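Local atomic coordinates of probable benzoylformate decarboxylase (Rhodococcus jostii, PDB entry 7ORX), a protein that binds thiamine diphosphate and belongs to the large family of multidomain enzymes that depend on this cofactor. Residues C[52-57]-C[79-84]; C[56-61]-C[86-91]; C[60-65]-C[397-402]. All coordinates share one frame; numbering follows the deposited sequence.

Interaction 1: C[52-57]-C[79-84]; sequences AVLSMA and GNAMGA
Leu54 and Ala81 bring their CA atoms to 6.4 Å, and Ser55 and Ala84 bring theirs to 5.9 Å, where the first half of helix 50-64 passes the start of helix 82-90. The 79-84 segment enters this second helix through a type I turn from Gly79 to Met82, whose Met82 N to Gly79 O hydrogen bond measures 3.1 Å. Ala81 and Ala84, three residues apart, both direct their methyl groups at the first helix, and Leu54 answers them with its two branches. Its CG lies anti to the backbone N (chi1 -167°), which carries the fork outward to the neighbouring helix. One tip, Leu54 CD1, rests on Ala81 CB at 3.7 Å, while the other, Leu54 CD2, meets Ala84 CB at 3.5 Å. The pair belongs to the thiamine diphosphate-binding fold, a parallel sheet flanked by helices: two successive beta-alpha-beta units share the middle strand, here 68-73, and their helices meet where Leu54 packs on the two alanines. Leu72 of that strand also touches Ala81. The Ala84 methyl has a second neighbour in Ser55 OG, 3.6 Å from Ala84 CB, a van der Waals contact; the hydroxyl itself is hydrogen-bonded to Gly407 O. Across the contact no hydrogen bond forms, and every touching residue is buried. Asn80, one residue before Ala81, takes no part in this apolar seam; it touches thiamine diphosphate, its ND2 is hydrogen-bonded to Glu50 OE1, and it packs on Gly83 of the second subunit.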
ATOM      1  N   ALA C  52       4.829  24.882  -1.868  1.00 72.87           N
ATOM      2  CA  ALA C  52       4.998  26.033  -2.769  1.00 73.13           C
ATOM      3  C   ALA C  52       5.732  25.580  -4.031  1.00 71.11           C
ATOM      4  O   ALA C  52       5.243  25.883  -5.131  1.00 71.55           O
ATOM      5  CB  ALA C  52       5.739  27.131  -2.039  1.00 74.78           C
ATOM      6  N   VAL C  53       6.855  24.870  -3.876  1.00 69.93           N
ATOM      7  CA  VAL C  53       7.646  24.358  -5.030  1.00 69.57           C
ATOM      8  C   VAL C  53       6.700  23.636  -5.987  1.00 67.49           C
ATOM      9  O   VAL C  53       6.717  23.828  -7.196  1.00 65.81           O
ATOM     10  CB  VAL C  53       8.713  23.378  -4.533  1.00 70.61           C
ATOM     11  CG1 VAL C  53       9.262  22.498  -5.646  1.00 68.61           C
ATOM     12  CG2 VAL C  53       9.815  24.098  -3.793  1.00 72.83           C
ATOM     13  N   LEU C  54       5.899  22.778  -5.417  1.00 67.20           N
ATOM     14  CA  LEU C  54       5.184  21.816  -6.243  1.00 68.07           C
ATOM     15  C   LEU C  54       3.996  22.529  -6.883  1.00 67.91           C
ATOM     16  O   LEU C  54       3.750  22.311  -8.090  1.00 68.70           O
ATOM     17  CB  LEU C  54       4.809  20.648  -5.351  1.00 68.60           C
ATOM     18  CG  LEU C  54       4.344  19.477  -6.174  1.00 68.04           C
ATOM     19  CD1 LEU C  54       5.059  18.224  -5.720  1.00 69.21           C
ATOM     20  CD2 LEU C  54       2.815  19.397  -6.124  1.00 68.33           C
ATOM     21  N   SER C  55       3.325  23.391  -6.132  1.00 67.60           N
ATOM     22  CA  SER C  55       2.226  24.231  -6.675  1.00 67.37           C
ATOM     23  C   SER C  55       2.748  25.196  -7.753  1.00 67.28           C
ATOM     24  O   SER C  55       2.022  25.389  -8.742  1.00 69.41           O
ATOM     25  CB  SER C  55       1.541  24.974  -5.579  1.00 69.11           C
ATOM     26  OG  SER C  55       0.721  24.117  -4.808  1.00 69.29           O
ATOM     27  N   MET C  56       3.947  25.775  -7.589  1.00 65.91           N
ATOM     28  CA  MET C  56       4.605  26.590  -8.644  1.00 66.19           C
ATOM     29  C   MET C  56       4.780  25.723  -9.906  1.00 65.49           C
ATOM     30  O   MET C  56       4.480  26.190 -11.013  1.00 63.50           O
ATOM     31  CB  MET C  56       5.978  27.103  -8.195  1.00 67.86           C
ATOM     32  CG  MET C  56       5.954  28.451  -7.549  1.00 71.57           C
ATOM     33  SD  MET C  56       7.496  28.893  -6.632  1.00 74.88           S
ATOM     34  CE  MET C  56       8.628  28.542  -7.952  1.00 75.86           C
ATOM     35  N   ALA C  57       5.273  24.489  -9.732  1.00 64.96           N
ATOM     36  CA  ALA C  57       5.527  23.558 -10.833  1.00 64.63           C
ATOM     37  C   ALA C  57       4.199  23.302 -11.526  1.00 65.11           C
ATOM     38  O   ALA C  57       4.162  23.297 -12.747  1.00 63.98           O
ATOM     39  CB  ALA C  57       6.136  22.297 -10.291  1.00 64.84           C
ATOM     40  N   GLY C  79       6.759  14.485   1.715  1.00 76.74           N
ATOM     41  CA  GLY C  79       5.564  14.548   2.572  1.00 79.64           C
ATOM     42  C   GLY C  79       4.956  15.954   2.570  1.00 83.56           C
ATOM     43  O   GLY C  79       3.717  16.066   2.427  1.00 85.02           O
ATOM     44  N   ASN C  80       5.777  17.010   2.697  1.00 83.65           N
ATOM     45  CA  ASN C  80       5.317  18.420   2.706  1.00 84.68           C
ATOM     46  C   ASN C  80       4.549  18.756   1.407  1.00 82.02           C
ATOM     47  O   ASN C  80       3.738  19.748   1.433  1.00 78.92           O
ATOM     48  CB  ASN C  80       6.483  19.372   3.010  1.00 88.42           C
ATOM     49  CG  ASN C  80       6.809  19.484   4.496  1.00 93.37           C
ATOM     50  OD1 ASN C  80       6.022  19.105   5.370  1.00 97.71           O
ATOM     51  ND2 ASN C  80       7.961  20.045   4.808  1.00 94.51           N
ATOM     52  N   ALA C  81       4.715  17.954   0.327  1.00 77.75           N
ATOM     53  CA  ALA C  81       4.129  18.202  -1.019  1.00 75.63           C
ATOM     54  C   ALA C  81       2.866  17.361  -1.304  1.00 75.51           C
ATOM     55  O   ALA C  81       2.229  17.579  -2.345  1.00 76.69           O
ATOM     56  CB  ALA C  81       5.191  17.987  -2.054  1.00 75.05           C
ATOM     57  N   MET C  82       2.472  16.462  -0.413  1.00 75.92           N
ATOM     58  CA  MET C  82       1.318  15.552  -0.627  1.00 76.48           C
ATOM     59  C   MET C  82       0.037  16.335  -0.844  1.00 74.31           C
ATOM     60  O   MET C  82      -0.725  15.986  -1.729  1.00 72.05           O
ATOM     61  CB  MET C  82       1.153  14.633   0.573  1.00 82.75           C
ATOM     62  CG  MET C  82       2.323  13.677   0.688  1.00 89.44           C
ATOM     63  SD  MET C  82       1.806  12.009   0.346  1.00106.60           S
ATOM     64  CE  MET C  82       1.243  12.188  -1.354  1.00101.53           C
ATOM     65  N   GLY C  83      -0.192  17.372  -0.047  1.00 76.74           N
ATOM     66  CA  GLY C  83      -1.384  18.236  -0.173  1.00 76.57           C
ATOM     67  C   GLY C  83      -1.467  18.824  -1.564  1.00 75.38           C
ATOM     68  O   GLY C  83      -2.525  18.675  -2.240  1.00 74.66           O
ATOM     69  N   ALA C  84      -0.368  19.449  -2.009  1.00 74.44           N
ATOM     70  CA  ALA C  84      -0.317  20.129  -3.318  1.00 73.29           C
ATOM     71  C   ALA C  84      -0.579  19.108  -4.424  1.00 73.49           C
ATOM     72  O   ALA C  84      -1.332  19.416  -5.337  1.00 74.62           O
ATOM     73  CB  ALA C  84       0.995  20.827  -3.451  1.00 71.66           C
TER

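Interaction 2: C[56-61]-C[86-91]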
ATOM      1  N   MET C  56       3.947  25.775  -7.589  1.00 65.91           N
ATOM      2  CA  MET C  56       4.605  26.590  -8.644  1.00 66.19           C
ATOM      3  C   MET C  56       4.780  25.723  -9.906  1.00 65.49           C
ATOM      4  O   MET C  56       4.480  26.190 -11.013  1.00 63.50           O
ATOM      5  CB  MET C  56       5.978  27.103  -8.195  1.00 67.86           C
ATOM      6  CG  MET C  56       5.954  28.451  -7.549  1.00 71.57           C
ATOM      7  SD  MET C  56       7.496  28.893  -6.632  1.00 74.88           S
ATOM      8  CE  MET C  56       8.628  28.542  -7.952  1.00 75.86           C
ATOM      9  N   ALA C  57       5.273  24.489  -9.732  1.00 64.96           N
ATOM     10  CA  ALA C  57       5.527  23.558 -10.833  1.00 64.63           C
ATOM     11  C   ALA C  57       4.199  23.302 -11.526  1.00 65.11           C
ATOM     12  O   ALA C  57       4.162  23.297 -12.747  1.00 63.98           O
ATOM     13  CB  ALA C  57       6.136  22.297 -10.291  1.00 64.84           C
ATOM     14  N   ASP C  58       3.144  23.147 -10.729  1.00 67.07           N
ATOM     15  CA  ASP C  58       1.785  22.826 -11.236  1.00 67.50           C
ATOM     16  C   ASP C  58       1.338  23.989 -12.132  1.00 67.81           C
ATOM     17  O   ASP C  58       0.932  23.744 -13.282  1.00 67.31           O
ATOM     18  CB  ASP C  58       0.821  22.529 -10.080  1.00 69.40           C
ATOM     19  CG  ASP C  58      -0.413  21.710 -10.480  1.00 71.69           C
ATOM     20  OD1 ASP C  58      -0.418  21.174 -11.611  1.00 75.48           O
ATOM     21  OD2 ASP C  58      -1.402  21.616  -9.671  1.00 73.45           O
ATOM     22  N   GLY C  59       1.431  25.223 -11.633  1.00 66.69           N
ATOM     23  CA  GLY C  59       1.020  26.386 -12.421  1.00 67.17           C
ATOM     24  C   GLY C  59       1.797  26.453 -13.716  1.00 66.34           C
ATOM     25  O   GLY C  59       1.214  26.730 -14.777  1.00 65.31           O
ATOM     26  N   TYR C  60       3.093  26.220 -13.635  1.00 67.36           N
ATOM     27  CA  TYR C  60       3.980  26.291 -14.819  1.00 69.55           C
ATOM     28  C   TYR C  60       3.488  25.259 -15.853  1.00 69.45           C
ATOM     29  O   TYR C  60       3.365  25.546 -17.050  1.00 68.49           O
ATOM     30  CB  TYR C  60       5.424  26.051 -14.387  1.00 70.33           C
ATOM     31  CG  TYR C  60       6.401  26.263 -15.501  1.00 71.80           C
ATOM     32  CD1 TYR C  60       6.741  25.224 -16.341  1.00 70.96           C
ATOM     33  CD2 TYR C  60       6.969  27.505 -15.719  1.00 74.25           C
ATOM     34  CE1 TYR C  60       7.610  25.416 -17.391  1.00 72.37           C
ATOM     35  CE2 TYR C  60       7.845  27.708 -16.768  1.00 76.95           C
ATOM     36  CZ  TYR C  60       8.188  26.647 -17.595  1.00 74.50           C
ATOM     37  OH  TYR C  60       9.062  26.832 -18.615  1.00 74.82           O
ATOM     38  N   SER C  61       3.150  24.079 -15.361  1.00 68.44           N
ATOM     39  CA  SER C  61       2.676  22.966 -16.188  1.00 68.92           C
ATOM     40  C   SER C  61       1.331  23.282 -16.843  1.00 69.90           C
ATOM     41  O   SER C  61       1.130  22.958 -18.007  1.00 72.58           O
ATOM     42  CB  SER C  61       2.604  21.737 -15.370  1.00 69.41           C
ATOM     43  OG  SER C  61       1.781  20.783 -16.031  1.00 73.90           O
ATOM     44  N   THR C  86      -2.395  16.486  -4.595  1.00 76.40           N
ATOM     45  CA  THR C  86      -3.835  16.179  -4.799  1.00 77.91           C
ATOM     46  C   THR C  86      -4.388  17.050  -5.936  1.00 76.10           C
ATOM     47  O   THR C  86      -5.197  16.542  -6.730  1.00 77.89           O
ATOM     48  CB  THR C  86      -4.683  16.393  -3.530  1.00 83.37           C
ATOM     49  OG1 THR C  86      -4.766  17.788  -3.134  1.00 83.73           O
ATOM     50  CG2 THR C  86      -4.205  15.507  -2.391  1.00 84.12           C
ATOM     51  N   ASN C  87      -4.021  18.332  -5.985  1.00 73.00           N
ATOM     52  CA  ASN C  87      -4.562  19.243  -7.019  1.00 71.50           C
ATOM     53  C   ASN C  87      -4.078  18.738  -8.378  1.00 68.91           C
ATOM     54  O   ASN C  87      -4.873  18.743  -9.315  1.00 67.41           O
ATOM     55  CB  ASN C  87      -4.212  20.715  -6.747  1.00 71.55           C
ATOM     56  CG  ASN C  87      -5.098  21.300  -5.661  1.00 73.95           C
ATOM     57  OD1 ASN C  87      -6.309  21.099  -5.649  1.00 75.36           O
ATOM     58  ND2 ASN C  87      -4.517  22.024  -4.729  1.00 74.68           N
ATOM     59  N   SER C  88      -2.825  18.275  -8.446  1.00 68.23           N
ATOM     60  CA  SER C  88      -2.179  17.799  -9.701  1.00 68.67           C
ATOM     61  C   SER C  88      -2.953  16.611 -10.281  1.00 67.59           C
ATOM     62  O   SER C  88      -3.163  16.575 -11.503  1.00 65.62           O
ATOM     63  CB  SER C  88      -0.752  17.492  -9.449  1.00 70.21           C
ATOM     64  OG  SER C  88      -0.144  18.598  -8.751  1.00 71.41           O
ATOM     65  N   VAL C  89      -3.447  15.738  -9.408  1.00 67.95           N
ATOM     66  CA  VAL C  89      -4.233  14.549  -9.806  1.00 69.42           C
ATOM     67  C   VAL C  89      -5.487  15.021 -10.539  1.00 68.76           C
ATOM     68  O   VAL C  89      -5.701  14.600 -11.689  1.00 68.89           O
ATOM     69  CB  VAL C  89      -4.526  13.657  -8.584  1.00 70.92           C
ATOM     70  CG1 VAL C  89      -5.649  12.671  -8.813  1.00 72.64           C
ATOM     71  CG2 VAL C  89      -3.259  12.936  -8.137  1.00 70.93           C
ATOM     72  N   TYR C  90      -6.288  15.877  -9.928  1.00 69.38           N
ATOM     73  CA  TYR C  90      -7.619  16.266 -10.483  1.00 69.03           C
ATOM     74  C   TYR C  90      -7.458  17.280 -11.618  1.00 65.96           C
ATOM     75  O   TYR C  90      -8.374  17.370 -12.412  1.00 66.03           O
ATOM     76  CB  TYR C  90      -8.545  16.670  -9.349  1.00 70.66           C
ATOM     77  CG  TYR C  90      -8.957  15.497  -8.506  1.00 74.55           C
ATOM     78  CD1 TYR C  90      -9.888  14.593  -8.980  1.00 77.61           C
ATOM     79  CD2 TYR C  90      -8.401  15.256  -7.256  1.00 77.02           C
ATOM     80  CE1 TYR C  90     -10.275  13.495  -8.231  1.00 81.13           C
ATOM     81  CE2 TYR C  90      -8.784  14.165  -6.489  1.00 79.46           C
ATOM     82  CZ  TYR C  90      -9.727  13.276  -6.976  1.00 82.91           C
ATOM     83  OH  TYR C  90     -10.066  12.151  -6.260  1.00 88.35           O
ATOM     84  N   SER C  91      -6.309  17.938 -11.741  1.00 63.83           N
ATOM     85  CA  SER C  91      -6.031  18.873 -12.852  1.00 64.36           C
ATOM     86  C   SER C  91      -5.332  18.160 -14.012  1.00 65.31           C
ATOM     87  O   SER C  91      -5.059  18.826 -15.023  1.00 63.22           O
ATOM     88  CB  SER C  91      -5.260  20.077 -12.377  1.00 64.32           C
ATOM     89  OG  SER C  91      -3.925  19.794 -12.014  1.00 63.55           O
TER
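Asp58 and Ser88 belong to two helices, 50-64 and 82-90, that flank strand 68-73 in sequence within the parallel-sheet domain of the N-terminal region, and they face each other where the middle of helix 50-64 meets the last turns of helix 82-90. Their CA atoms are 6.6 Å apart. Asp58 points at the second helix, its CG anti to the backbone N (chi1 -159°), so that the carboxylate reaches across the gap. Ser88 OG donates a weak hydrogen bond to Asp58 OD2 over 3.4 Å. The same OD2 also lies near the helix backbone, 4.1 Å from Asn87 C. The other oxygen, Asp58 OD1, passes Ser91 OG at 3.8 Å without bonding to it, and its firmer partner is Ser93 OG, in the loop that leads into strand 95-101. The buried carboxylate is thus hydrogen-bonded to Ser93 OG and weakly to Ser88 OG, which would probably ease the cost of keeping it in the interior. Asn87 turns its amide elsewhere, bonding through OD1 to Ser403 N and through ND2 to Gly405 O. Ala57 and Ser88 both touch Leu95, placing the two helices against the same strand, as expected of consecutive beta-alpha-beta units in the parallel sheet of the thiamine diphosphate-binding fold.

Interaction 3: C[60-65]-C[397-402]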
ATOM      1  N   TYR C  60       3.093  26.220 -13.635  1.00 67.36           N
ATOM      2  CA  TYR C  60       3.980  26.291 -14.819  1.00 69.55           C
ATOM      3  C   TYR C  60       3.488  25.259 -15.853  1.00 69.45           C
ATOM      4  O   TYR C  60       3.365  25.546 -17.050  1.00 68.49           O
ATOM      5  CB  TYR C  60       5.424  26.051 -14.387  1.00 70.33           C
ATOM      6  CG  TYR C  60       6.401  26.263 -15.501  1.00 71.80           C
ATOM      7  CD1 TYR C  60       6.741  25.224 -16.341  1.00 70.96           C
ATOM      8  CD2 TYR C  60       6.969  27.505 -15.719  1.00 74.25           C
ATOM      9  CE1 TYR C  60       7.610  25.416 -17.391  1.00 72.37           C
ATOM     10  CE2 TYR C  60       7.845  27.708 -16.768  1.00 76.95           C
ATOM     11  CZ  TYR C  60       8.188  26.647 -17.595  1.00 74.50           C
ATOM     12  OH  TYR C  60       9.062  26.832 -18.615  1.00 74.82           O
ATOM     13  N   SER C  61       3.150  24.079 -15.361  1.00 68.44           N
ATOM     14  CA  SER C  61       2.676  22.966 -16.188  1.00 68.92           C
ATOM     15  C   SER C  61       1.331  23.282 -16.843  1.00 69.90           C
ATOM     16  O   SER C  61       1.130  22.958 -18.007  1.00 72.58           O
ATOM     17  CB  SER C  61       2.604  21.737 -15.370  1.00 69.41           C
ATOM     18  OG  SER C  61       1.781  20.783 -16.031  1.00 73.90           O
ATOM     19  N   LEU C  62       0.410  23.858 -16.098  1.00 72.15           N
ATOM     20  CA  LEU C  62      -0.966  24.118 -16.588  1.00 73.45           C
ATOM     21  C   LEU C  62      -0.920  25.103 -17.754  1.00 75.42           C
ATOM     22  O   LEU C  62      -1.678  24.948 -18.713  1.00 76.23           O
ATOM     23  CB  LEU C  62      -1.812  24.665 -15.436  1.00 72.26           C
ATOM     24  CG  LEU C  62      -2.222  23.614 -14.415  1.00 69.96           C
ATOM     25  CD1 LEU C  62      -2.626  24.237 -13.089  1.00 70.34           C
ATOM     26  CD2 LEU C  62      -3.352  22.801 -14.965  1.00 68.42           C
ATOM     27  N   VAL C  63      -0.039  26.079 -17.695  1.00 77.83           N
ATOM     28  CA  VAL C  63      -0.010  27.102 -18.760  1.00 80.41           C
ATOM     29  C   VAL C  63       0.593  26.488 -20.014  1.00 80.20           C
ATOM     30  O   VAL C  63       0.011  26.714 -21.092  1.00 81.51           O
ATOM     31  CB  VAL C  63       0.740  28.348 -18.300  1.00 82.92           C
ATOM     32  CG1 VAL C  63       0.970  29.282 -19.475  1.00 85.91           C
ATOM     33  CG2 VAL C  63       0.024  29.048 -17.150  1.00 84.06           C
ATOM     34  N   THR C  64       1.686  25.725 -19.866  1.00 78.94           N
ATOM     35  CA  THR C  64       2.491  25.215 -21.001  1.00 78.47           C
ATOM     36  C   THR C  64       1.835  23.972 -21.596  1.00 79.18           C
ATOM     37  O   THR C  64       1.936  23.810 -22.812  1.00 82.80           O
ATOM     38  CB  THR C  64       3.923  24.876 -20.577  1.00 78.83           C
ATOM     39  OG1 THR C  64       3.855  23.861 -19.584  1.00 76.96           O
ATOM     40  CG2 THR C  64       4.690  26.048 -20.001  1.00 79.29           C
ATOM     41  N   GLY C  65       1.214  23.123 -20.769  1.00 77.92           N
ATOM     42  CA  GLY C  65       0.694  21.828 -21.207  1.00 77.48           C
ATOM     43  C   GLY C  65       1.752  20.756 -21.084  1.00 77.39           C
ATOM     44  O   GLY C  65       1.396  19.593 -21.101  1.00 80.64           O
ATOM     45  N   SER C 397      -7.307  31.104 -19.360  1.00 65.28           N
ATOM     46  CA  SER C 397      -7.603  32.382 -18.676  1.00 65.25           C
ATOM     47  C   SER C 397      -7.984  32.214 -17.203  1.00 65.60           C
ATOM     48  O   SER C 397      -7.978  33.248 -16.508  1.00 66.34           O
ATOM     49  CB  SER C 397      -8.663  33.123 -19.399  1.00 65.45           C
ATOM     50  OG  SER C 397      -8.189  33.506 -20.676  1.00 66.18           O
ATOM     51  N   TYR C 398      -8.269  31.002 -16.729  1.00 65.19           N
ATOM     52  CA  TYR C 398      -8.726  30.713 -15.345  1.00 64.70           C
ATOM     53  C   TYR C 398      -8.125  29.382 -14.861  1.00 64.72           C
ATOM     54  O   TYR C 398      -8.226  28.387 -15.572  1.00 64.03           O
ATOM     55  CB  TYR C 398     -10.254  30.655 -15.304  1.00 64.75           C
ATOM     56  CG  TYR C 398     -10.853  30.467 -13.932  1.00 65.34           C
ATOM     57  CD1 TYR C 398     -11.069  31.546 -13.110  1.00 65.37           C
ATOM     58  CD2 TYR C 398     -11.201  29.223 -13.438  1.00 66.04           C
ATOM     59  CE1 TYR C 398     -11.604  31.406 -11.849  1.00 65.58           C
ATOM     60  CE2 TYR C 398     -11.735  29.059 -12.163  1.00 65.90           C
ATOM     61  CZ  TYR C 398     -11.943  30.165 -11.375  1.00 66.20           C
ATOM     62  OH  TYR C 398     -12.453  30.064 -10.114  1.00 69.80           O
ATOM     63  N   TYR C 399      -7.540  29.402 -13.671  1.00 65.20           N
ATOM     64  CA  TYR C 399      -7.108  28.213 -12.902  1.00 65.20           C
ATOM     65  C   TYR C 399      -7.612  28.380 -11.462  1.00 66.01           C
ATOM     66  O   TYR C 399      -7.499  29.425 -10.902  1.00 63.91           O
ATOM     67  CB  TYR C 399      -5.589  28.016 -12.969  1.00 64.92           C
ATOM     68  CG  TYR C 399      -5.102  27.919 -14.381  1.00 64.27           C
ATOM     69  CD1 TYR C 399      -5.198  26.754 -15.085  1.00 64.60           C
ATOM     70  CD2 TYR C 399      -4.619  29.017 -15.048  1.00 65.38           C
ATOM     71  CE1 TYR C 399      -4.791  26.650 -16.407  1.00 63.71           C
ATOM     72  CE2 TYR C 399      -4.221  28.950 -16.373  1.00 64.90           C
ATOM     73  CZ  TYR C 399      -4.296  27.758 -17.047  1.00 63.50           C
ATOM     74  OH  TYR C 399      -3.890  27.760 -18.325  1.00 62.23           O
ATOM     75  N   PHE C 400      -8.160  27.307 -10.902  1.00 68.17           N
ATOM     76  CA  PHE C 400      -8.629  27.184  -9.503  1.00 68.02           C
ATOM     77  C   PHE C 400      -8.211  25.783  -9.042  1.00 66.53           C
ATOM     78  O   PHE C 400      -8.254  24.842  -9.808  1.00 62.11           O
ATOM     79  CB  PHE C 400     -10.142  27.452  -9.468  1.00 69.11           C
ATOM     80  CG  PHE C 400     -10.778  27.296  -8.117  1.00 70.84           C
ATOM     81  CD1 PHE C 400     -10.980  26.064  -7.558  1.00 72.34           C
ATOM     82  CD2 PHE C 400     -11.145  28.400  -7.370  1.00 74.42           C
ATOM     83  CE1 PHE C 400     -11.546  25.929  -6.298  1.00 74.00           C
ATOM     84  CE2 PHE C 400     -11.693  28.272  -6.101  1.00 75.19           C
ATOM     85  CZ  PHE C 400     -11.872  27.032  -5.554  1.00 74.46           C
ATOM     86  N   PRO C 401      -7.826  25.587  -7.771  1.00 68.67           N
ATOM     87  CA  PRO C 401      -7.345  24.290  -7.317  1.00 70.19           C
ATOM     88  C   PRO C 401      -8.371  23.184  -7.576  1.00 71.11           C
ATOM     89  O   PRO C 401      -9.475  23.286  -7.067  1.00 75.76           O
ATOM     90  CB  PRO C 401      -7.118  24.479  -5.799  1.00 70.97           C
ATOM     91  CG  PRO C 401      -7.848  25.743  -5.447  1.00 70.24           C
ATOM     92  CD  PRO C 401      -7.802  26.584  -6.696  1.00 69.25           C
ATOM     93  N   ALA C 402      -7.965  22.132  -8.280  1.00 70.74           N
ATOM     94  CA  ALA C 402      -8.892  21.109  -8.818  1.00 68.80           C
ATOM     95  C   ALA C 402      -9.362  20.149  -7.729  1.00 67.48           C
ATOM     96  O   ALA C 402     -10.315  19.451  -7.998  1.00 66.37           O
ATOM     97  CB  ALA C 402      -8.284  20.391 -10.004  1.00 66.79           C
TER
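Leu62 and Tyr399 keep their CA atoms 8.3 Å apart, so the last turn of helix 50-64 and the short strand 398-399 stand at a distance bridged here by a long side chain. Tyr399 supplies it. Its CG lies anti to the carbonyl carbon (chi1 -56°), and the ring extends from the strand to the helix, sliding past Leu62, which runs in the opposite direction. Leu62 CB meets Tyr399 CE1 at 3.7 Å, and farther back along the ring Leu62 CD1 approaches Tyr399 CD1 at 4.1 Å; the leucine thus follows the ring with both the root and a tip of its side chain. On the same side of the ring plane, but toward CE2, Val63 CG2 comes within 4.3 Å of Tyr399 CE2, and both Leu62 CB and Val63 CG2 approach the ring obliquely. The phenol oxygen ends beside the helix backbone, with Tyr399 OH 3.6 Å from Leu62 O, a proximity that does not amount to a hydrogen bond. The contact joins two cofactor-binding regions of the chain: strand 398-399 is outermost, within this chain, in the C-terminal parallel sheet, with backbone bonds from Tyr399 to Tyr375 and Asn377 of strand 374-378, whereas the helix belongs to the N-terminal region. Ile374 and Arg242 also touch the tyrosine. Just beyond the contact the helix finishes: Tyr60 O accepts Thr64 N at 3.3 Å and Thr64 OG1 at 3.1 Å, the two donors arriving from opposite faces of the carbonyl plane. Gly65 then leaves the helix with a positive phi of 89°, a conformation in which a CB would press against the carbonyl oxygen of Thr64.

How the interactions relate
Helix 50-64 runs through all three contacts. Interactions 1 and 2 join it to the same neighbour, helix 82-90, and share Met56 and Ala57; Leu54 CD2 packs on Ser88 OG at 4.0 Å, so the two form one seam. Interaction 3 joins it to strand 398-399. All three are buried rather than surface contacts, yet their chemistry shifts: methyl groups in interaction 1, a carboxylate among hydroxyls in interaction 2, and an aromatic ring laid obliquely against aliphatic groups in interaction 3. The last reaches from the N-terminal to the C-terminal region, and Asn87 and Tyr90 of interaction 2 also pack on its 397-402 segment. Interaction 1 lies beside the thiamine diphosphate pocket, through Asn80.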